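PDB 5J7O: major capsid protein, which forms trimers of double jelly-roll subunits that probably assemble into the protein shell of Faustovirus, a large double-stranded DNA virus. Local coordinates for residues Thr118-Pro123 and Leu377-Ser382; Thr134-Val139 and Gly162-Val167; Ala169-Phe174 and Gly338-Gln343; Val175-Tyr180 and Asn331-Ala336. One frame throughout, in Å; residues are numbered along the deposited sequence.

Contacts 1, 2 and 3 gather towards one end of the subunit, their centres 7 to 13 Å apart, whereas contact 4 lies 18 Å from contact 3 and nearer the centre of the chain. Contact 1 joins the first and last of these segments along the chain, so the other three fall between. Contact 2, a local closure, ends before contact 3 opens, and contact 4 lies within the span of contact 3. Strand 170-177 serves contacts 3 and 4 in turn, pairing with strand 333-336 on its way. Asn-173 links contacts 3 and 1, its side-chain amide bonding to Ala-378 N and Ser-381 O, so contact 1 is tied to the strand that contacts 3 and 4 share.

Contact 1 (Thr118-Pro123 and Leu377-Ser382); sequences TVPALP and LASGSS
Thr-118 O accepts the backbone N-H of Ser-379 over 3.0 Å (O to N), and the same two residues pair again in the other direction, Thr-118 N lying 3.0 Å from Ser-379 O. This doubly bonded pair is a single antiparallel bridge, hydrogen-bonded in type, made just where strand 116-118 ends. Ala-378 CB comes to 3.4 Å from Thr-118 O, beside the bond that this oxygen accepts.

The ring of Pro-120 packs on the 377-382 loop, its carbons meeting two oxygens: CG is 3.7 Å from Leu-377 O and CB 3.5 Å from Ser-379 OG. The serine hydroxyl is placed there by its first torsion (chi1 -60°), which sets OG beside its own backbone N and alongside the proline. Thr-118 OG1 stands 3.9 Å from Ser-379 CB, a van der Waals approach.

Ser-379 is the second residue of a type II beta turn from Ala-378 to Ser-381, in which Gly-380 takes the positive phi of 70°. Around the bridge, the side chain of Asn-173 in strand 170-177 binds the loop through Ala-378 N and Ser-381 O, the backbone of Val-119 hydrogen-bonds to Ala-168 and Ala-169, and Pro-120 rests on Tyr-157 of strand 149-158.

Contact 2 (Thr134-Val139 and Gly162-Val167); sequences TSTSVV and GTTQTV
Ser-135 and Thr-136 run past Val-167 and Thr-166, the CA atoms of Thr-136 and Thr-166 4.8 Å apart, but without regular strand pairing: one direct backbone hydrogen bond joins the segments. It is short and straight, Val-167 N to Ser-135 O 2.8 Å with 172° at the hydrogen. The donor approaches nearly along the C=O axis.

The same oxygen is flanked by the isopropyl group of Val-167, whose CG2 sits 3.3 Å from Ser-135 O. Thr-166 turns its methyl inward: CG2, trans to the backbone N, meets Ser-135 CB at 3.8 Å. Its OG1 lies 3.7 Å from Thr-136 CG2, and the Thr-136 and Thr-166 side chains cross at a slant. Thr-164 adds a second methyl, CG2, 3.6 Å from Thr-136 O. Threonine methyls and the Val-167 isopropyl group thus pack on the turn's backbone and on the side chains of Ser-135 and Thr-136, near the protein surface. A water donates to Gln-165 O; its link to Thr-136 O is weak, and doubtful for its shortness.

Gln-165 folds back on its own segment: NE2 donates to Thr-163 O at 3.1 Å. NE2 sits well above the Thr-163 carbonyl plane, while Thr-163 O lies in the plane of the glutamine amide.

Residues 135-136 lie in the hairpin turn between strands 131-133 and 138-142. The 162-167 segment leads from strand 149-158 towards strand 170-177, the backbone of Gln-165 hydrogen-bonding to Tyr-157. Leu-122 packs between the two sides, against Val-138 and Val-167.

Contact 3 (Ala169-Phe174 and Gly338-Gln343); sequences AAATNF and GNLFLQ
The ring of Phe-174 lies flat on the backbone of Gly-338, a CH-pi contact in which Gly-338 CA stands 3.5 Å from the ring centroid and only 12° off its normal. Gly-338 leads into an inverse gamma turn centred on Asn-339, between strands 333-336 and 341-351 of the jelly-roll architecture. Asn-339 N lies over the same face of the ring, 3.9 Å from Phe-174 CZ. With no side chain on residue 338, the ring can come this close to the main chain. With the second torsion of Phe-174 near 2°, CD1 is eclipsed with CA and the ring plane contains the bond from CA to CB. Leu-238 of the second subunit also packs on this phenylalanine, so the ring lies at a contact between subunits.

The amide oxygen of Asn-339 leads away from the contact to Gln-160 N. Farther along, Leu-340 meets strand 170-177: with CG trans to the backbone N (chi1 -176°), CD2 reaches Ala-171 CB at 4.2 Å. The Leu-340 side chain also packs on Tyr-157 of strand 149-158.

No direct hydrogen bond joins the segments, but two waters lie between them. One sits between Asn-173 OD1, which also binds Ala-378 N, and Gly-338 N, though the latter distance is short enough to be doubtful. The other is sounder: it donates to Thr-172 O at 2.8 Å and accepts from Asn-339 N at 3.2 Å.

Contact 4 (Val175-Tyr180 and Asn331-Ala336); sequences VRYCEY and NILFTA
Strands 175-177 and 333-336 form the antiparallel pair at one side of a three-stranded sheet, in which 170-177 is the middle strand and 333-336 an outermost one. Arg-176 and Phe-334 are the hydrogen-bonded pair: Arg-176 N donates to Phe-334 O at 2.9 Å and Phe-334 N to Arg-176 O at 2.8 Å. Val-175 with Thr-335 and Tyr-177 with Leu-333 are the flanking non-hydrogen-bonded pairs. The pairing continues past the strand end, where Cys-178 N donates to Ile-332 O at 2.9 Å.

On the face carrying Val-175, Tyr-177, Leu-333 and Thr-335, Leu-333 packs on the Tyr-177 ring face in a CH-pi contact. Its CG is trans to the backbone N (chi1 -173°), and this swings CD1 over the centre of the Tyr-177 ring, 3.8 Å from the centroid. Ile-332 CG2 approaches the same ring in its plane, at the edge, 3.7 Å from Tyr-177 CD2. The tyrosine hydroxyl is engaged by Gln-387 NE2.

The other face carries Arg-176 and Phe-334. The two side chains diverge after Arg-176 CG and Phe-334 CB, Arg-176 NH1 ending 3.9 Å from Ala-336 CB. Its NE bonds to Gln-284 O, and the guanidinium makes a cation-pi contact with Trp-465, whose helix 464-467 also packs on Phe-334. Arg-274 of the second subunit lies close to it, a like charge. The Phe-334 ring extends to the other end of the pair, where CE1 meets Cys-178 CB at 3.7 Å.

Contact 1 (Thr118-Pro123 and Leu377-Ser382)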
loop_
_atom_site.group_PDB
_atom_site.type_symbol
_atom_site.label_atom_id
_atom_site.label_comp_id
_atom_site.label_asym_id
_atom_site.label_seq_id
_atom_site.Cartn_x
_atom_site.Cartn_y
_atom_site.Cartn_z
ATOM N N THR B 118 -9.384 40.064 3.184
ATOM C CA THR B 118 -8.805 40.928 2.167
ATOM C C THR B 118 -7.477 40.357 1.692
ATOM O O THR B 118 -6.872 39.502 2.343
ATOM C CB THR B 118 -8.589 42.359 2.680
ATOM O OG1 THR B 118 -7.972 42.320 3.974
ATOM C CG2 THR B 118 -9.911 43.103 2.771
ATOM N N VAL B 119 -7.034 40.844 0.540
ATOM C CA VAL B 119 -5.693 40.515 0.050
ATOM C C VAL B 119 -4.667 41.310 0.856
ATOM O O VAL B 119 -4.776 42.545 0.939
ATOM C CB VAL B 119 -5.578 40.824 -1.444
ATOM C CG1 VAL B 119 -4.183 40.502 -1.953
ATOM C CG2 VAL B 119 -6.626 40.046 -2.232
ATOM N N PRO B 120 -3.674 40.662 1.465
ATOM C CA PRO B 120 -2.733 41.400 2.322
ATOM C C PRO B 120 -1.828 42.346 1.548
ATOM O O PRO B 120 -1.865 42.392 0.313
ATOM C CB PRO B 120 -1.926 40.280 2.991
ATOM C CG PRO B 120 -1.993 39.148 2.021
ATOM C CD PRO B 120 -3.360 39.224 1.399
ATOM N N ALA B 121 -1.014 43.110 2.270
ATOM C CA ALA B 121 -0.087 44.030 1.631
ATOM C C ALA B 121 1.028 43.267 0.927
ATOM O O ALA B 121 1.431 42.179 1.347
ATOM C CB ALA B 121 0.505 44.997 2.659
ATOM N N LEU B 122 1.522 43.853 -0.160
ATOM C CA LEU B 122 2.590 43.243 -0.932
ATOM C C LEU B 122 3.877 43.183 -0.111
ATOM O O LEU B 122 4.057 43.949 0.837
ATOM C CB LEU B 122 2.818 44.033 -2.218
ATOM C CG LEU B 122 1.712 43.920 -3.267
ATOM C CD1 LEU B 122 1.685 45.155 -4.148
ATOM C CD2 LEU B 122 1.892 42.663 -4.107
ATOM N N PRO B 123 4.782 42.268 -0.452
ATOM C CA PRO B 123 6.057 42.189 0.270
ATOM C C PRO B 123 6.913 43.423 0.024
ATOM O O PRO B 123 6.678 44.215 -0.890
ATOM C CB PRO B 123 6.720 40.930 -0.301
ATOM C CG PRO B 123 5.605 40.152 -0.926
ATOM C CD PRO B 123 4.638 41.177 -1.429
ATOM N N LEU B 377 -2.282 33.347 2.837
ATOM C CA LEU B 377 -3.461 33.547 3.666
ATOM C C LEU B 377 -4.026 34.946 3.464
ATOM O O LEU B 377 -3.281 35.924 3.359
ATOM C CB LEU B 377 -3.119 33.347 5.142
ATOM C CG LEU B 377 -2.737 31.949 5.624
ATOM C CD1 LEU B 377 -2.151 32.021 7.022
ATOM C CD2 LEU B 377 -3.947 31.036 5.604
ATOM N N ALA B 378 -5.351 35.036 3.418
ATOM C CA ALA B 378 -6.015 36.328 3.404
ATOM C C ALA B 378 -6.087 36.895 4.817
ATOM O O ALA B 378 -6.234 36.160 5.798
ATOM C CB ALA B 378 -7.421 36.209 2.815
ATOM N N SER B 379 -5.977 38.216 4.915
ATOM C CA SER B 379 -6.055 38.871 6.212
ATOM C C SER B 379 -7.497 38.904 6.703
ATOM O O SER B 379 -8.421 39.208 5.944
ATOM C CB SER B 379 -5.497 40.292 6.128
ATOM O OG SER B 379 -4.140 40.285 5.716
ATOM N N GLY B 380 -7.686 38.584 7.979
ATOM C CA GLY B 380 -9.005 38.666 8.578
ATOM C C GLY B 380 -9.999 37.637 8.089
ATOM O O GLY B 380 -11.209 37.881 8.142
ATOM N N SER B 381 -9.524 36.490 7.608
ATOM C CA SER B 381 -10.383 35.384 7.193
ATOM C C SER B 381 -10.099 34.209 8.119
ATOM O O SER B 381 -9.012 33.621 8.065
ATOM C CB SER B 381 -10.141 35.017 5.730
ATOM O OG SER B 381 -11.050 34.020 5.297
ATOM N N SER B 382 -11.067 33.871 8.967
ATOM C CA SER B 382 -10.876 32.893 10.029
ATOM C C SER B 382 -12.013 31.877 10.007
ATOM O O SER B 382 -12.970 31.995 9.237
ATOM C CB SER B 382 -10.786 33.580 11.396
ATOM O OG SER B 382 -11.937 34.369 11.643
#

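Contact 2 (Thr134-Val139 and Gly162-Val167)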
loop_
_atom_site.group_PDB
_atom_site.type_symbol
_atom_site.label_atom_id
_atom_site.label_comp_id
_atom_site.label_asym_id
_atom_site.label_seq_id
_atom_site.Cartn_x
_atom_site.Cartn_y
_atom_site.Cartn_z
ATOM N N THR B 134 2.668 49.454 -6.390
ATOM C CA THR B 134 1.315 49.566 -6.909
ATOM C C THR B 134 0.359 48.871 -5.946
ATOM O O THR B 134 0.775 48.174 -5.018
ATOM C CB THR B 134 1.227 48.946 -8.316
ATOM O OG1 THR B 134 2.363 49.354 -9.088
ATOM C CG2 THR B 134 -0.040 49.382 -9.050
ATOM N N SER B 135 -0.939 49.087 -6.159
ATOM C CA SER B 135 -1.935 48.259 -5.495
ATOM C C SER B 135 -1.927 46.826 -6.008
ATOM O O SER B 135 -2.550 45.960 -5.383
ATOM C CB SER B 135 -3.327 48.869 -5.676
ATOM O OG SER B 135 -3.618 49.077 -7.048
ATOM N N THR B 136 -1.230 46.551 -7.115
ATOM C CA THR B 136 -1.256 45.244 -7.751
ATOM C C THR B 136 0.111 44.592 -7.918
ATOM O O THR B 136 0.164 43.420 -8.309
ATOM C CB THR B 136 -1.928 45.336 -9.131
ATOM O OG1 THR B 136 -1.313 46.379 -9.898
ATOM C CG2 THR B 136 -3.414 45.628 -8.984
ATOM N N SER B 137 1.206 45.297 -7.641
ATOM C CA SER B 137 2.529 44.694 -7.749
ATOM C C SER B 137 3.542 45.554 -7.009
ATOM O O SER B 137 3.350 46.759 -6.829
ATOM C CB SER B 137 2.958 44.519 -9.211
ATOM O OG SER B 137 3.262 45.768 -9.808
ATOM N N VAL B 138 4.627 44.911 -6.582
ATOM C CA VAL B 138 5.766 45.584 -5.971
ATOM C C VAL B 138 6.997 45.259 -6.811
ATOM O O VAL B 138 7.310 44.083 -7.036
ATOM C CB VAL B 138 5.958 45.174 -4.501
ATOM C CG1 VAL B 138 5.913 43.658 -4.339
ATOM C CG2 VAL B 138 7.257 45.741 -3.956
ATOM N N VAL B 139 7.681 46.297 -7.289
ATOM C CA VAL B 139 8.779 46.147 -8.234
ATOM C C VAL B 139 10.015 46.835 -7.674
ATOM O O VAL B 139 9.938 47.975 -7.201
ATOM C CB VAL B 139 8.423 46.723 -9.620
ATOM C CG1 VAL B 139 9.632 46.686 -10.543
ATOM C CG2 VAL B 139 7.265 45.952 -10.233
ATOM N N GLY B 162 -4.337 32.844 -12.716
ATOM C CA GLY B 162 -3.266 33.789 -12.948
ATOM C C GLY B 162 -3.681 35.244 -12.990
ATOM O O GLY B 162 -2.829 36.102 -13.249
ATOM N N THR B 163 -4.954 35.545 -12.751
ATOM C CA THR B 163 -5.413 36.927 -12.766
ATOM C C THR B 163 -4.891 37.664 -11.538
ATOM O O THR B 163 -4.952 37.148 -10.419
ATOM C CB THR B 163 -6.940 36.981 -12.807
ATOM O OG1 THR B 163 -7.418 36.223 -13.927
ATOM C CG2 THR B 163 -7.422 38.416 -12.936
ATOM N N THR B 164 -4.376 38.871 -11.753
ATOM C CA THR B 164 -3.801 39.648 -10.663
ATOM C C THR B 164 -4.884 40.116 -9.697
ATOM O O THR B 164 -5.957 40.566 -10.109
ATOM C CB THR B 164 -3.033 40.848 -11.220
ATOM O OG1 THR B 164 -1.937 40.384 -12.019
ATOM C CG2 THR B 164 -2.495 41.725 -10.093
ATOM N N GLN B 165 -4.596 40.003 -8.402
ATOM C CA GLN B 165 -5.510 40.403 -7.341
ATOM C C GLN B 165 -5.010 41.690 -6.699
ATOM O O GLN B 165 -3.824 41.807 -6.374
ATOM C CB GLN B 165 -5.639 39.299 -6.289
ATOM C CG GLN B 165 -6.081 37.963 -6.858
ATOM C CD GLN B 165 -7.449 38.034 -7.507
ATOM O OE1 GLN B 165 -8.448 38.316 -6.845
ATOM N NE2 GLN B 165 -7.499 37.787 -8.811
ATOM N N THR B 166 -5.917 42.645 -6.516
ATOM C CA THR B 166 -5.560 43.938 -5.951
ATOM C C THR B 166 -5.400 43.834 -4.439
ATOM O O THR B 166 -6.156 43.127 -3.766
ATOM C CB THR B 166 -6.626 44.981 -6.295
ATOM O OG1 THR B 166 -6.873 44.965 -7.706
ATOM C CG2 THR B 166 -6.167 46.374 -5.893
ATOM N N VAL B 167 -4.393 44.535 -3.911
ATOM C CA VAL B 167 -4.214 44.616 -2.468
ATOM C C VAL B 167 -5.466 45.204 -1.833
ATOM O O VAL B 167 -6.079 46.138 -2.367
ATOM C CB VAL B 167 -2.965 45.449 -2.132
ATOM C CG1 VAL B 167 -2.978 45.896 -0.675
ATOM C CG2 VAL B 167 -1.710 44.649 -2.427
HETATM O O HOH W 1 -0.921 42.096 -6.463
#

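Contact 3 (Ala169-Phe174 and Gly338-Gln343)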
loop_
_atom_site.group_PDB
_atom_site.type_symbol
_atom_site.label_atom_id
_atom_site.label_comp_id
_atom_site.label_asym_id
_atom_site.label_seq_id
_atom_site.Cartn_x
_atom_site.Cartn_y
_atom_site.Cartn_z
ATOM N N ALA B 169 -8.325 44.073 -1.779
ATOM C CA ALA B 169 -9.550 43.569 -2.375
ATOM C C ALA B 169 -9.996 42.306 -1.644
ATOM O O ALA B 169 -9.291 41.776 -0.783
ATOM C CB ALA B 169 -9.352 43.295 -3.866
ATOM N N ALA B 170 -11.180 41.817 -1.999
ATOM C CA ALA B 170 -11.753 40.672 -1.307
ATOM C C ALA B 170 -10.902 39.421 -1.509
ATOM O O ALA B 170 -10.283 39.221 -2.558
ATOM C CB ALA B 170 -13.179 40.414 -1.789
ATOM N N ALA B 171 -10.877 38.575 -0.480
ATOM C CA ALA B 171 -10.160 37.308 -0.503
ATOM C C ALA B 171 -10.626 36.474 0.680
ATOM O O ALA B 171 -10.811 37.002 1.777
ATOM C CB ALA B 171 -8.641 37.515 -0.443
ATOM N N THR B 172 -10.810 35.177 0.450
ATOM C CA THR B 172 -11.293 34.268 1.479
ATOM C C THR B 172 -10.351 33.078 1.595
ATOM O O THR B 172 -9.916 32.518 0.584
ATOM C CB THR B 172 -12.717 33.778 1.171
ATOM O OG1 THR B 172 -13.589 34.904 1.019
ATOM C CG2 THR B 172 -13.236 32.893 2.296
ATOM N N ASN B 173 -10.038 32.703 2.830
ATOM C CA ASN B 173 -9.224 31.527 3.081
ATOM C C ASN B 173 -10.054 30.257 2.920
ATOM O O ASN B 173 -11.287 30.273 2.980
ATOM C CB ASN B 173 -8.624 31.576 4.484
ATOM C CG ASN B 173 -7.545 32.634 4.625
ATOM O OD1 ASN B 173 -6.789 32.894 3.689
ATOM N ND2 ASN B 173 -7.463 33.244 5.802
ATOM N N PHE B 174 -9.358 29.146 2.709
ATOM C CA PHE B 174 -9.989 27.838 2.713
ATOM C C PHE B 174 -9.948 27.247 4.120
ATOM O O PHE B 174 -9.276 27.757 5.019
ATOM C CB PHE B 174 -9.306 26.898 1.714
ATOM C CG PHE B 174 -9.651 27.180 0.274
ATOM C CD1 PHE B 174 -10.473 28.241 -0.069
ATOM C CD2 PHE B 174 -9.159 26.369 -0.736
ATOM C CE1 PHE B 174 -10.789 28.494 -1.392
ATOM C CE2 PHE B 174 -9.473 26.616 -2.060
ATOM C CZ PHE B 174 -10.290 27.680 -2.388
ATOM N N GLY B 338 -6.316 29.882 0.365
ATOM C CA GLY B 338 -7.331 29.624 -0.640
ATOM C C GLY B 338 -6.824 29.893 -2.041
ATOM O O GLY B 338 -5.677 29.581 -2.380
ATOM N N ASN B 339 -7.687 30.487 -2.863
ATOM C CA ASN B 339 -7.347 30.795 -4.253
ATOM C C ASN B 339 -6.634 32.147 -4.342
ATOM O O ASN B 339 -7.069 33.080 -5.017
ATOM C CB ASN B 339 -8.600 30.767 -5.121
ATOM C CG ASN B 339 -8.281 30.771 -6.603
ATOM O OD1 ASN B 339 -7.205 30.343 -7.019
ATOM N ND2 ASN B 339 -9.217 31.259 -7.410
ATOM N N LEU B 340 -5.512 32.234 -3.631
ATOM C CA LEU B 340 -4.692 33.441 -3.610
ATOM C C LEU B 340 -3.237 33.016 -3.509
ATOM O O LEU B 340 -2.859 32.327 -2.557
ATOM C CB LEU B 340 -5.077 34.348 -2.439
ATOM C CG LEU B 340 -4.366 35.700 -2.335
ATOM C CD1 LEU B 340 -4.805 36.632 -3.455
ATOM C CD2 LEU B 340 -4.617 36.330 -0.973
ATOM N N PHE B 341 -2.426 33.421 -4.483
ATOM C CA PHE B 341 -1.044 32.978 -4.580
ATOM C C PHE B 341 -0.121 34.173 -4.749
ATOM O O PHE B 341 -0.438 35.115 -5.481
ATOM C CB PHE B 341 -0.855 32.012 -5.757
ATOM C CG PHE B 341 -1.836 30.875 -5.770
ATOM C CD1 PHE B 341 -1.557 29.695 -5.102
ATOM C CD2 PHE B 341 -3.038 30.988 -6.449
ATOM C CE1 PHE B 341 -2.459 28.648 -5.113
ATOM C CE2 PHE B 341 -3.943 29.946 -6.462
ATOM C CZ PHE B 341 -3.654 28.774 -5.793
ATOM N N LEU B 342 1.023 34.126 -4.071
ATOM C CA LEU B 342 2.058 35.140 -4.220
ATOM C C LEU B 342 2.973 34.748 -5.373
ATOM O O LEU B 342 3.644 33.712 -5.314
ATOM C CB LEU B 342 2.863 35.295 -2.930
ATOM C CG LEU B 342 4.067 36.238 -3.014
ATOM C CD1 LEU B 342 3.623 37.692 -3.050
ATOM C CD2 LEU B 342 5.035 35.994 -1.868
ATOM N N GLN B 343 2.996 35.570 -6.417
ATOM C CA GLN B 343 3.849 35.332 -7.574
ATOM C C GLN B 343 5.186 36.031 -7.361
ATOM O O GLN B 343 5.232 37.256 -7.215
ATOM C CB GLN B 343 3.175 35.828 -8.853
ATOM C CG GLN B 343 4.045 35.726 -10.094
ATOM C CD GLN B 343 3.315 36.154 -11.350
ATOM O OE1 GLN B 343 2.139 36.513 -11.306
ATOM N NE2 GLN B 343 4.009 36.114 -12.480
HETATM O O HOH W 2 -10.462 31.775 -2.112
HETATM O O HOH W 3 -6.358 32.331 0.993
#

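Contact 4 (Val175-Tyr180 and Asn331-Ala336)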
loop_
_atom_site.group_PDB
_atom_site.type_symbol
_atom_site.label_atom_id
_atom_site.label_comp_id
_atom_site.label_asym_id
_atom_site.label_seq_id
_atom_site.Cartn_x
_atom_site.Cartn_y
_atom_site.Cartn_z
ATOM N N VAL B 175 -10.686 26.157 4.309
ATOM C CA VAL B 175 -10.732 25.474 5.594
ATOM C C VAL B 175 -10.311 24.027 5.404
ATOM O O VAL B 175 -10.496 23.429 4.336
ATOM C CB VAL B 175 -12.126 25.556 6.253
ATOM C CG1 VAL B 175 -12.394 26.969 6.750
ATOM C CG2 VAL B 175 -13.204 25.121 5.279
ATOM N N ARG B 176 -9.723 23.468 6.456
ATOM C CA ARG B 176 -9.281 22.087 6.466
ATOM C C ARG B 176 -9.474 21.538 7.867
ATOM O O ARG B 176 -9.488 22.291 8.845
ATOM C CB ARG B 176 -7.810 21.958 6.060
ATOM C CG ARG B 176 -6.877 21.708 7.230
ATOM C CD ARG B 176 -5.443 22.039 6.870
ATOM N NE ARG B 176 -4.927 21.222 5.774
ATOM C CZ ARG B 176 -3.883 21.557 5.018
ATOM N NH1 ARG B 176 -3.247 22.704 5.225
ATOM N NH2 ARG B 176 -3.476 20.750 4.050
ATOM N N TYR B 177 -9.622 20.222 7.959
ATOM C CA TYR B 177 -9.607 19.537 9.241
ATOM C C TYR B 177 -8.204 19.033 9.555
ATOM O O TYR B 177 -7.407 18.743 8.657
ATOM C CB TYR B 177 -10.599 18.370 9.253
ATOM C CG TYR B 177 -12.024 18.795 9.520
ATOM C CD1 TYR B 177 -12.878 19.128 8.475
ATOM C CD2 TYR B 177 -12.510 18.881 10.817
ATOM C CE1 TYR B 177 -14.184 19.528 8.718
ATOM C CE2 TYR B 177 -13.812 19.280 11.070
ATOM C CZ TYR B 177 -14.643 19.601 10.017
ATOM O OH TYR B 177 -15.937 19.998 10.268
ATOM N N CYS B 178 -7.901 18.942 10.846
ATOM C CA CYS B 178 -6.663 18.304 11.256
ATOM C C CYS B 178 -6.689 16.830 10.863
ATOM O O CYS B 178 -7.745 16.248 10.600
ATOM C CB CYS B 178 -6.459 18.451 12.758
ATOM S SG CYS B 178 -7.589 17.464 13.762
ATOM N N GLU B 179 -5.504 16.233 10.779
ATOM C CA GLU B 179 -5.427 14.816 10.456
ATOM C C GLU B 179 -6.018 13.994 11.592
ATOM O O GLU B 179 -5.812 14.295 12.773
ATOM C CB GLU B 179 -3.986 14.399 10.181
ATOM C CG GLU B 179 -3.479 14.847 8.821
ATOM C CD GLU B 179 -2.183 14.174 8.429
ATOM O OE1 GLU B 179 -1.375 13.868 9.331
ATOM O OE2 GLU B 179 -1.975 13.942 7.219
ATOM N N TYR B 180 -6.773 12.966 11.219
ATOM C CA TYR B 180 -7.485 12.112 12.162
ATOM C C TYR B 180 -8.355 12.929 13.121
ATOM O O TYR B 180 -8.161 12.885 14.339
ATOM C CB TYR B 180 -6.507 11.232 12.926
ATOM C CG TYR B 180 -5.653 10.408 11.991
ATOM C CD1 TYR B 180 -6.171 9.285 11.366
ATOM C CD2 TYR B 180 -4.341 10.769 11.709
ATOM C CE1 TYR B 180 -5.407 8.531 10.501
ATOM C CE2 TYR B 180 -3.568 10.020 10.843
ATOM C CZ TYR B 180 -4.107 8.901 10.242
ATOM O OH TYR B 180 -3.347 8.147 9.379
ATOM N N ASN B 331 -8.637 23.476 17.600
ATOM C CA ASN B 331 -7.689 22.378 17.456
ATOM C C ASN B 331 -8.153 21.325 16.460
ATOM O O ASN B 331 -7.425 20.358 16.217
ATOM C CB ASN B 331 -7.428 21.719 18.815
ATOM C CG ASN B 331 -6.609 22.594 19.740
ATOM O OD1 ASN B 331 -5.779 23.385 19.292
ATOM N ND2 ASN B 331 -6.834 22.453 21.042
ATOM N N ILE B 332 -9.338 21.489 15.878
ATOM C CA ILE B 332 -9.903 20.520 14.953
ATOM C C ILE B 332 -10.006 21.085 13.541
ATOM O O ILE B 332 -9.693 20.394 12.568
ATOM C CB ILE B 332 -11.281 20.035 15.453
ATOM C CG1 ILE B 332 -11.149 19.383 16.831
ATOM C CG2 ILE B 332 -11.913 19.076 14.455
ATOM C CD1 ILE B 332 -10.200 18.208 16.861
ATOM N N LEU B 333 -10.433 22.337 13.412
ATOM C CA LEU B 333 -10.671 22.979 12.126
ATOM C C LEU B 333 -9.693 24.133 11.965
ATOM O O LEU B 333 -9.498 24.919 12.899
ATOM C CB LEU B 333 -12.114 23.478 12.039
ATOM C CG LEU B 333 -12.620 24.032 10.712
ATOM C CD1 LEU B 333 -12.772 22.919 9.688
ATOM C CD2 LEU B 333 -13.936 24.753 10.933
ATOM N N PHE B 334 -9.084 24.241 10.785
ATOM C CA PHE B 334 -7.998 25.185 10.577
ATOM C C PHE B 334 -8.174 25.957 9.278
ATOM O O PHE B 334 -8.734 25.457 8.299
ATOM C CB PHE B 334 -6.637 24.482 10.562
ATOM C CG PHE B 334 -6.254 23.887 11.880
ATOM C CD1 PHE B 334 -6.701 22.628 12.242
ATOM C CD2 PHE B 334 -5.448 24.589 12.761
ATOM C CE1 PHE B 334 -6.353 22.078 13.457
ATOM C CE2 PHE B 334 -5.095 24.042 13.980
ATOM C CZ PHE B 334 -5.549 22.785 14.327
ATOM N N THR B 335 -7.683 27.192 9.299
ATOM C CA THR B 335 -7.575 28.011 8.103
ATOM C C THR B 335 -6.384 27.550 7.272
ATOM O O THR B 335 -5.352 27.143 7.812
ATOM C CB THR B 335 -7.419 29.484 8.498
ATOM O OG1 THR B 335 -8.651 29.971 9.044
ATOM C CG2 THR B 335 -7.019 30.342 7.316
ATOM N N ALA B 336 -6.541 27.588 5.956
ATOM C CA ALA B 336 -5.478 27.282 5.013
ATOM C C ALA B 336 -5.608 28.228 3.831
ATOM O O ALA B 336 -6.696 28.748 3.563
ATOM C CB ALA B 336 -5.541 25.822 4.545
#